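Local structure of D-3-phosphoglycerate dehydrogenase-related protein (Vibrio cholerae, 4S1V) at residues 19-23 with 305-309; 60-66 with 88-94; 110-114 with 233-237. The protein probably oxidises D-3-phosphoglycerate or a related D-2-hydroxyacid with NAD+, as a member of the D-isomer-specific 2-hydroxyacid dehydrogenase family. All coordinates share one frame; numbering follows the deposited sequence.

Interaction 1 of 3, residues 19-23 with 305-309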
loop_
_atom_site.group_PDB
_atom_site.type_symbol
_atom_site.label_atom_id
_atom_site.label_comp_id
_atom_site.label_asym_id
_atom_site.label_seq_id
_atom_site.Cartn_x
_atom_site.Cartn_y
_atom_site.Cartn_z
ATOM N N ALA C 19 22.714 20.578 30.840
ATOM C CA ALA C 19 23.327 21.857 30.518
ATOM C C ALA C 19 22.427 23.063 30.824
ATOM O O ALA C 19 22.928 24.164 31.033
ATOM C CB ALA C 19 23.774 21.871 29.067
ATOM N N PHE C 20 21.111 22.851 30.859
ATOM C CA PHE C 20 20.160 23.936 31.111
ATOM C C PHE C 20 20.326 24.572 32.491
ATOM O O PHE C 20 20.061 25.762 32.656
ATOM C CB PHE C 20 18.716 23.465 30.915
ATOM C CG PHE C 20 17.740 24.582 30.641
ATOM C CD1 PHE C 20 17.640 25.146 29.368
ATOM C CD2 PHE C 20 16.911 25.064 31.649
ATOM C CE1 PHE C 20 16.738 26.169 29.111
ATOM C CE2 PHE C 20 16.004 26.088 31.398
ATOM C CZ PHE C 20 15.915 26.638 30.129
ATOM N N GLN C 21 20.778 23.789 33.471
ATOM C CA GLN C 21 21.022 24.311 34.823
ATOM C C GLN C 21 22.118 25.368 34.868
ATOM O O GLN C 21 22.127 26.210 35.767
ATOM C CB GLN C 21 21.317 23.187 35.825
ATOM C CG GLN C 21 20.065 22.615 36.485
ATOM C CD GLN C 21 19.229 23.673 37.199
ATOM O OE1 GLN C 21 19.732 24.431 38.035
ATOM N NE2 GLN C 21 17.940 23.726 36.868
ATOM N N CYS C 22 23.021 25.319 33.888
ATOM C CA CYS C 22 24.068 26.326 33.707
ATOM C C CYS C 22 23.511 27.734 33.475
ATOM O O CYS C 22 24.255 28.715 33.538
ATOM C CB CYS C 22 24.988 25.947 32.539
ATOM S SG CYS C 22 25.908 24.404 32.756
ATOM N N LEU C 23 22.211 27.830 33.197
ATOM C CA LEU C 23 21.570 29.124 32.936
ATOM C C LEU C 23 20.731 29.655 34.106
ATOM O O LEU C 23 20.015 30.653 33.964
ATOM C CB LEU C 23 20.726 29.058 31.665
ATOM C CG LEU C 23 21.434 28.834 30.327
ATOM C CD1 LEU C 23 20.390 28.823 29.221
ATOM C CD2 LEU C 23 22.501 29.889 30.063
ATOM N N PHE C 305 26.058 27.546 26.434
ATOM C CA PHE C 305 25.678 28.200 27.694
ATOM C C PHE C 305 26.891 28.691 28.479
ATOM O O PHE C 305 26.799 29.661 29.237
ATOM C CB PHE C 305 24.822 27.276 28.570
ATOM C CG PHE C 305 23.523 26.860 27.938
ATOM C CD1 PHE C 305 23.002 27.545 26.838
ATOM C CD2 PHE C 305 22.798 25.794 28.462
ATOM C CE1 PHE C 305 21.801 27.162 26.266
ATOM C CE2 PHE C 305 21.588 25.415 27.901
ATOM C CZ PHE C 305 21.092 26.095 26.802
ATOM N N GLU C 306 28.021 28.008 28.292
ATOM C CA GLU C 306 29.301 28.403 28.881
ATOM C C GLU C 306 29.724 29.760 28.322
ATOM O O GLU C 306 30.194 30.628 29.059
ATOM C CB GLU C 306 30.372 27.333 28.595
ATOM C CG GLU C 306 31.806 27.712 28.930
ATOM C CD GLU C 306 32.835 26.900 28.153
ATOM O OE1 GLU C 306 32.549 25.748 27.758
ATOM O OE2 GLU C 306 33.945 27.423 27.923
ATOM N N ASN C 307 29.542 29.942 27.016
ATOM C CA ASN C 307 29.894 31.201 26.365
ATOM C C ASN C 307 28.955 32.345 26.759
ATOM O O ASN C 307 29.377 33.495 26.860
ATOM C CB ASN C 307 29.961 31.019 24.853
ATOM C CG ASN C 307 31.209 30.273 24.414
ATOM O OD1 ASN C 307 32.248 30.329 25.080
ATOM N ND2 ASN C 307 31.117 29.580 23.288
ATOM N N VAL C 308 27.693 32.008 27.000
ATOM C CA VAL C 308 26.722 32.962 27.516
ATOM C C VAL C 308 27.189 33.518 28.866
ATOM O O VAL C 308 27.235 34.737 29.048
ATOM C CB VAL C 308 25.305 32.342 27.623
ATOM C CG1 VAL C 308 24.381 33.235 28.437
ATOM C CG2 VAL C 308 24.719 32.113 26.234
ATOM N N VAL C 309 27.552 32.630 29.792
ATOM C CA VAL C 309 27.996 33.048 31.136
ATOM C C VAL C 309 29.387 33.706 31.147
ATOM O O VAL C 309 29.688 34.523 32.028
ATOM C CB VAL C 309 27.883 31.914 32.191
ATOM C CG1 VAL C 309 26.442 31.435 32.310
ATOM C CG2 VAL C 309 28.810 30.752 31.872
#
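F305 carries this contact, and L23 is its main partner. The leucine lies across one face of the phenyl ring, and the two side chains cross at about a right angle. L23 CD1 sits over the middle of the ring, 3.5 Å from the F305 centroid and 6° off the normal, a CH-pi contact. The other methyl, L23 CD2, rests over the root of the ring, 3.8 Å from F305 CB. F305 has CG beside its own backbone N (chi1 -61°), which sends the ring into the 19-23 turn. The backbone of that turn meets the ring near its plane: A19 O approaches F305 CD2 to 3.0 Å. The same oxygen accepts a bond from C22 N within the turn. C22 covers the start of the phenylalanine side chain, with C22 CB 4.2 Å from F305 CB. One helical turn further on, V309 CG1 touches C22 O at 3.7 Å. The contact packs the loop between strands 3-6 and 27-30 against helix 294-312. F20 and L23 also reach V28 on strand 27-30, F305 touches I6 on strand 3-6, and V308 touches I4 there.

Interaction 2 of 3, residues 60-66 with 88-94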
loop_
_atom_site.group_PDB
_atom_site.type_symbol
_atom_site.label_atom_id
_atom_site.label_comp_id
_atom_site.label_asym_id
_atom_site.label_seq_id
_atom_site.Cartn_x
_atom_site.Cartn_y
_atom_site.Cartn_z
ATOM N N ILE C 60 20.866 34.309 10.214
ATOM C CA ILE C 60 20.952 35.650 10.780
ATOM C C ILE C 60 21.226 36.634 9.645
ATOM O O ILE C 60 22.322 36.654 9.084
ATOM C CB ILE C 60 22.051 35.756 11.867
ATOM C CG1 ILE C 60 21.813 34.737 12.995
ATOM C CG2 ILE C 60 22.124 37.173 12.420
ATOM C CD1 ILE C 60 20.459 34.838 13.678
ATOM N N THR C 61 20.220 37.424 9.294
ATOM C CA THR C 61 20.337 38.372 8.186
ATOM C C THR C 61 20.586 39.789 8.698
ATOM O O THR C 61 20.470 40.044 9.894
ATOM C CB THR C 61 19.072 38.378 7.306
ATOM O OG1 THR C 61 17.936 38.716 8.107
ATOM C CG2 THR C 61 18.853 37.018 6.625
ATOM N N GLU C 62 20.926 40.703 7.792
ATOM C CA GLU C 62 21.066 42.113 8.152
ATOM C C GLU C 62 19.735 42.676 8.652
ATOM O O GLU C 62 19.700 43.460 9.604
ATOM C CB GLU C 62 21.608 42.940 6.986
ATOM C CG GLU C 62 21.942 44.370 7.381
ATOM C CD GLU C 62 22.929 45.048 6.448
ATOM O OE1 GLU C 62 23.040 44.638 5.274
ATOM O OE2 GLU C 62 23.594 46.001 6.898
ATOM N N ASN C 63 18.647 42.254 8.012
ATOM C CA ASN C 63 17.299 42.608 8.440
ATOM C C ASN C 63 17.059 42.317 9.928
ATOM O O ASN C 63 16.539 43.165 10.650
ATOM C CB ASN C 63 16.266 41.891 7.565
ATOM C CG ASN C 63 14.839 42.320 7.863
ATOM O OD1 ASN C 63 14.562 43.496 8.097
ATOM N ND2 ASN C 63 13.924 41.360 7.847
ATOM N N LEU C 64 17.447 41.127 10.386
ATOM C CA LEU C 64 17.343 40.795 11.806
ATOM C C LEU C 64 18.224 41.711 12.657
ATOM O O LEU C 64 17.755 42.308 13.621
ATOM C CB LEU C 64 17.704 39.321 12.068
ATOM C CG LEU C 64 16.731 38.184 11.723
ATOM C CD1 LEU C 64 17.174 36.898 12.413
ATOM C CD2 LEU C 64 15.301 38.529 12.118
ATOM N N LEU C 65 19.493 41.826 12.279
ATOM C CA LEU C 65 20.466 42.629 13.018
ATOM C C LEU C 65 20.099 44.114 13.050
ATOM O O LEU C 65 20.324 44.793 14.054
ATOM C CB LEU C 65 21.864 42.440 12.419
ATOM C CG LEU C 65 22.477 41.035 12.505
ATOM C CD1 LEU C 65 23.479 40.816 11.381
ATOM C CD2 LEU C 65 23.133 40.800 13.859
ATOM N N ALA C 66 19.525 44.609 11.955
ATOM C CA ALA C 66 19.118 46.012 11.860
ATOM C C ALA C 66 17.985 46.351 12.825
ATOM O O ALA C 66 17.873 47.494 13.268
ATOM C CB ALA C 66 18.727 46.368 10.429
ATOM N N LEU C 88 29.449 40.928 9.737
ATOM C CA LEU C 88 28.221 41.733 9.711
ATOM C C LEU C 88 27.593 41.873 11.099
ATOM O O LEU C 88 27.128 42.953 11.462
ATOM C CB LEU C 88 27.198 41.166 8.707
ATOM C CG LEU C 88 25.948 41.990 8.347
ATOM C CD1 LEU C 88 26.249 43.104 7.347
ATOM C CD2 LEU C 88 24.861 41.087 7.788
ATOM N N CYS C 89 27.573 40.783 11.865
ATOM C CA CYS C 89 27.055 40.809 13.235
ATOM C C CYS C 89 27.773 41.847 14.108
ATOM O O CYS C 89 27.135 42.611 14.827
ATOM C CB CYS C 89 27.175 39.424 13.878
ATOM S SG CYS C 89 25.943 38.214 13.345
ATOM N N GLU C 90 29.100 41.864 14.026
ATOM C CA GLU C 90 29.930 42.742 14.855
ATOM C C GLU C 90 29.774 44.196 14.436
ATOM O O GLU C 90 29.754 45.092 15.278
ATOM C CB GLU C 90 31.392 42.298 14.792
ATOM C CG GLU C 90 31.592 40.878 15.305
ATOM C CD GLU C 90 33.006 40.358 15.130
ATOM O OE1 GLU C 90 33.547 40.412 13.996
ATOM O OE2 GLU C 90 33.567 39.869 16.134
ATOM N N ARG C 91 29.624 44.411 13.128
ATOM C CA ARG C 91 29.319 45.728 12.576
ATOM C C ARG C 91 28.040 46.322 13.192
ATOM O O ARG C 91 27.901 47.540 13.274
ATOM C CB ARG C 91 29.230 45.641 11.048
ATOM C CG ARG C 91 29.134 46.972 10.314
ATOM C CD ARG C 91 27.683 47.381 10.114
ATOM N NE ARG C 91 27.564 48.555 9.260
ATOM C CZ ARG C 91 27.399 48.514 7.942
ATOM N NH1 ARG C 91 27.328 47.350 7.299
ATOM N NH2 ARG C 91 27.304 49.647 7.263
ATOM N N TYR C 92 27.118 45.462 13.632
ATOM C CA TYR C 92 25.933 45.906 14.374
ATOM C C TYR C 92 26.101 45.806 15.886
ATOM O O TYR C 92 25.116 45.864 16.629
ATOM C CB TYR C 92 24.690 45.132 13.939
ATOM C CG TYR C 92 24.083 45.666 12.675
ATOM C CD1 TYR C 92 24.522 45.215 11.434
ATOM C CD2 TYR C 92 23.080 46.634 12.715
ATOM C CE1 TYR C 92 23.976 45.700 10.265
ATOM C CE2 TYR C 92 22.527 47.128 11.543
ATOM C CZ TYR C 92 22.983 46.655 10.326
ATOM O OH TYR C 92 22.459 47.133 9.153
ATOM N N GLY C 93 27.346 45.646 16.328
ATOM C CA GLY C 93 27.668 45.544 17.751
ATOM C C GLY C 93 27.244 44.234 18.394
ATOM O O GLY C 93 27.002 44.179 19.600
ATOM N N VAL C 94 27.154 43.171 17.602
ATOM C CA VAL C 94 26.787 41.873 18.163
ATOM C C VAL C 94 27.988 40.946 18.190
ATOM O O VAL C 94 28.593 40.668 17.152
ATOM C CB VAL C 94 25.599 41.224 17.429
ATOM C CG1 VAL C 94 25.236 39.892 18.076
ATOM C CG2 VAL C 94 24.398 42.165 17.427
#
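Y92 and E62 meet at nearly a right angle, with the carboxylate and ring planes 88° apart. The tyrosine hydroxyl gives a hydrogen bond to the acid, Y92 OH to E62 OE2 at 2.8 Å. It uses the anti side of the oxygen, 19° out of the carboxylate plane. E62 OE2 lies at the edge of the Y92 ring, near its plane. E62 has CG anti to its N (chi1 -172°) and an extended chain, which carries the carboxylate across to Y92, just past the end of helix 86-91. R91 adds only a long salt bridge: its NH1 is 4.0 Å from E62 OE2, which lies well out of the guanidinium plane.

One face of the Y92 ring lies on the backbone of L65 and A66. L65 CB is off-centre on that face, 4.2 Å from the ring centroid. Helix 86-91 ends here in a Schellman motif with G93, of positive phi, as C-prime. V94 N bonds to C89 O and G93 N to E90 O. The two helices follow strands 50-53 and 73-76 in successive beta-alpha-beta crossovers.

Deeper in, the L65 methyls part. L65 CD1 packs on L88 CD2 at 3.9 Å, while L65 CD2 reaches C89 SG, also at 3.9 Å, and V94 CG2. L88 CD2 also lies against E62 CB at 3.8 Å. I60, C89 and V94 all rest on I74 of strand 73-76.

Interaction 3 of 3, residues 110-114 with 233-237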
loop_
_atom_site.group_PDB
_atom_site.type_symbol
_atom_site.label_atom_id
_atom_site.label_comp_id
_atom_site.label_asym_id
_atom_site.label_seq_id
_atom_site.Cartn_x
_atom_site.Cartn_y
_atom_site.Cartn_z
ATOM N N CYS C 110 23.857 8.480 10.235
ATOM C CA CYS C 110 24.112 8.163 8.836
ATOM C C CYS C 110 24.043 6.652 8.639
ATOM O O CYS C 110 23.418 6.175 7.697
ATOM C CB CYS C 110 25.472 8.694 8.391
ATOM S SG CYS C 110 25.846 8.366 6.651
ATOM N N TRP C 111 24.661 5.902 9.552
ATOM C CA TRP C 111 24.651 4.455 9.450
ATOM C C TRP C 111 23.276 3.875 9.610
ATOM O O TRP C 111 22.898 2.928 8.910
ATOM C CB TRP C 111 25.617 3.819 10.445
ATOM C CG TRP C 111 26.098 2.502 9.910
ATOM C CD1 TRP C 111 25.830 1.226 10.402
ATOM C CD2 TRP C 111 26.892 2.286 8.693
ATOM N NE1 TRP C 111 26.413 0.265 9.612
ATOM C CE2 TRP C 111 27.069 0.836 8.570
ATOM C CE3 TRP C 111 27.475 3.124 7.742
ATOM C CZ2 TRP C 111 27.793 0.274 7.532
ATOM C CZ3 TRP C 111 28.203 2.540 6.697
ATOM C CH2 TRP C 111 28.358 1.150 6.600
ATOM N N SER C 112 22.515 4.442 10.540
ATOM C CA SER C 112 21.136 4.035 10.773
ATOM C C SER C 112 20.270 4.231 9.523
ATOM O O SER C 112 19.395 3.410 9.230
ATOM C CB SER C 112 20.551 4.820 11.949
ATOM O OG SER C 112 19.217 4.423 12.204
ATOM N N LEU C 113 20.522 5.317 8.794
ATOM C CA LEU C 113 19.818 5.604 7.547
ATOM C C LEU C 113 20.190 4.571 6.500
ATOM O O LEU C 113 19.330 4.049 5.788
ATOM C CB LEU C 113 20.157 7.011 7.022
ATOM C CG LEU C 113 19.806 8.284 7.804
ATOM C CD1 LEU C 113 19.624 9.452 6.842
ATOM C CD2 LEU C 113 18.550 8.121 8.648
ATOM N N ILE C 114 21.481 4.274 6.419
ATOM C CA ILE C 114 21.994 3.320 5.436
ATOM C C ILE C 114 21.370 1.938 5.643
ATOM O O ILE C 114 20.909 1.309 4.688
ATOM C CB ILE C 114 23.543 3.282 5.461
ATOM C CG1 ILE C 114 24.096 4.562 4.823
ATOM C CG2 ILE C 114 24.080 2.050 4.747
ATOM C CD1 ILE C 114 25.539 4.882 5.177
ATOM N N LEU C 233 22.656 2.863 -3.774
ATOM C CA LEU C 233 22.057 3.703 -2.738
ATOM C C LEU C 233 22.862 4.982 -2.514
ATOM O O LEU C 233 24.027 4.932 -2.123
ATOM C CB LEU C 233 21.891 2.931 -1.421
ATOM C CG LEU C 233 21.574 3.782 -0.175
ATOM C CD1 LEU C 233 20.167 4.380 -0.222
ATOM C CD2 LEU C 233 21.776 2.953 1.084
ATOM N N PHE C 234 22.222 6.121 -2.760
ATOM C CA PHE C 234 22.866 7.413 -2.588
ATOM C C PHE C 234 22.495 8.018 -1.242
ATOM O O PHE C 234 21.324 8.085 -0.884
ATOM C CB PHE C 234 22.467 8.354 -3.722
ATOM C CG PHE C 234 23.063 9.720 -3.613
ATOM C CD1 PHE C 234 24.342 9.968 -4.081
ATOM C CD2 PHE C 234 22.336 10.765 -3.045
ATOM C CE1 PHE C 234 24.898 11.236 -3.994
ATOM C CE2 PHE C 234 22.889 12.034 -2.943
ATOM C CZ PHE C 234 24.171 12.271 -3.427
ATOM N N VAL C 235 23.500 8.462 -0.502
ATOM C CA VAL C 235 23.273 8.951 0.858
ATOM C C VAL C 235 23.803 10.370 1.023
ATOM O O VAL C 235 24.975 10.642 0.746
ATOM C CB VAL C 235 23.922 8.032 1.914
ATOM C CG1 VAL C 235 23.485 8.434 3.316
ATOM C CG2 VAL C 235 23.560 6.570 1.664
ATOM N N ASN C 236 22.942 11.274 1.480
ATOM C CA ASN C 236 23.389 12.623 1.810
ATOM C C ASN C 236 22.981 13.037 3.218
ATOM O O ASN C 236 21.810 13.363 3.458
ATOM C CB ASN C 236 22.872 13.626 0.777
ATOM C CG ASN C 236 23.606 14.962 0.816
ATOM O OD1 ASN C 236 24.524 15.183 1.622
ATOM N ND2 ASN C 236 23.204 15.867 -0.072
ATOM N N THR C 237 23.946 13.010 4.144
ATOM C CA THR C 237 23.760 13.552 5.506
ATOM C C THR C 237 24.613 14.804 5.699
ATOM O O THR C 237 24.946 15.194 6.827
ATOM C CB THR C 237 24.127 12.526 6.601
ATOM O OG1 THR C 237 25.470 12.073 6.399
ATOM C CG2 THR C 237 23.178 11.326 6.568
#
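C110 and I114 meet V235 and T237 without any flat group between them. The two rings of these segments belong to W111, which points away, and to F234, on the far side of the strand. W111 packs elsewhere: its ring is edge-to-face with F169 and also meets F165, the planes at about 60°. The contact is van der Waals packing of aliphatic groups, a sulfur and the T237 hydroxyl; no hydrogen bond crosses it. I114 and V235 cross at about a right angle, and I114 CG1 lies 3.8 Å from V235 CG2. With SG anti to the backbone N (chi1 -179°), the C110 sulfur lies between V235 and T237: it is 4.1 Å from V235 CG1 and 3.7 Å from T237 OG1. L113 slides past T237 in the opposite direction, with L113 CD1 4.0 Å from T237 CG2. L233 CD2 touches I114 O at the other end. S112 and L113 pack on L121 of the second subunit.

The axes of segments 110-114 and 233-236 run nearly antiparallel, at 155°, and come within 9.6 Å. Helix 104-119 packs on the parallel sheet of the NAD-binding Rossmann domain. Strand 233-236 lies between strands 205-208 and 259-262. C110 and V235 also touch S207 on strand 205-208, and C110 reaches I162 on helix 157-168.

Overall arrangement
From the N terminus, the chain passes 19-23, whose partner 305-309 comes 282 residues later. Interaction 1 therefore spans almost the whole chain, and the other two fall within its span. Interaction 2 closes first, a short loop that joins two successive crossovers of the five-stranded sheet. Interaction 3 opens only after that and encloses much of the Rossmann domain. It ties helix 104-119 to strand 233-236. Interactions 1 and 2 lie in the N-terminal sheet domain, centres 23 Å apart. Interaction 1 brings the C-terminal helix back to that domain. Interaction 3 lies on the opposite side of the chain's centre from both, and no two of the contacts touch.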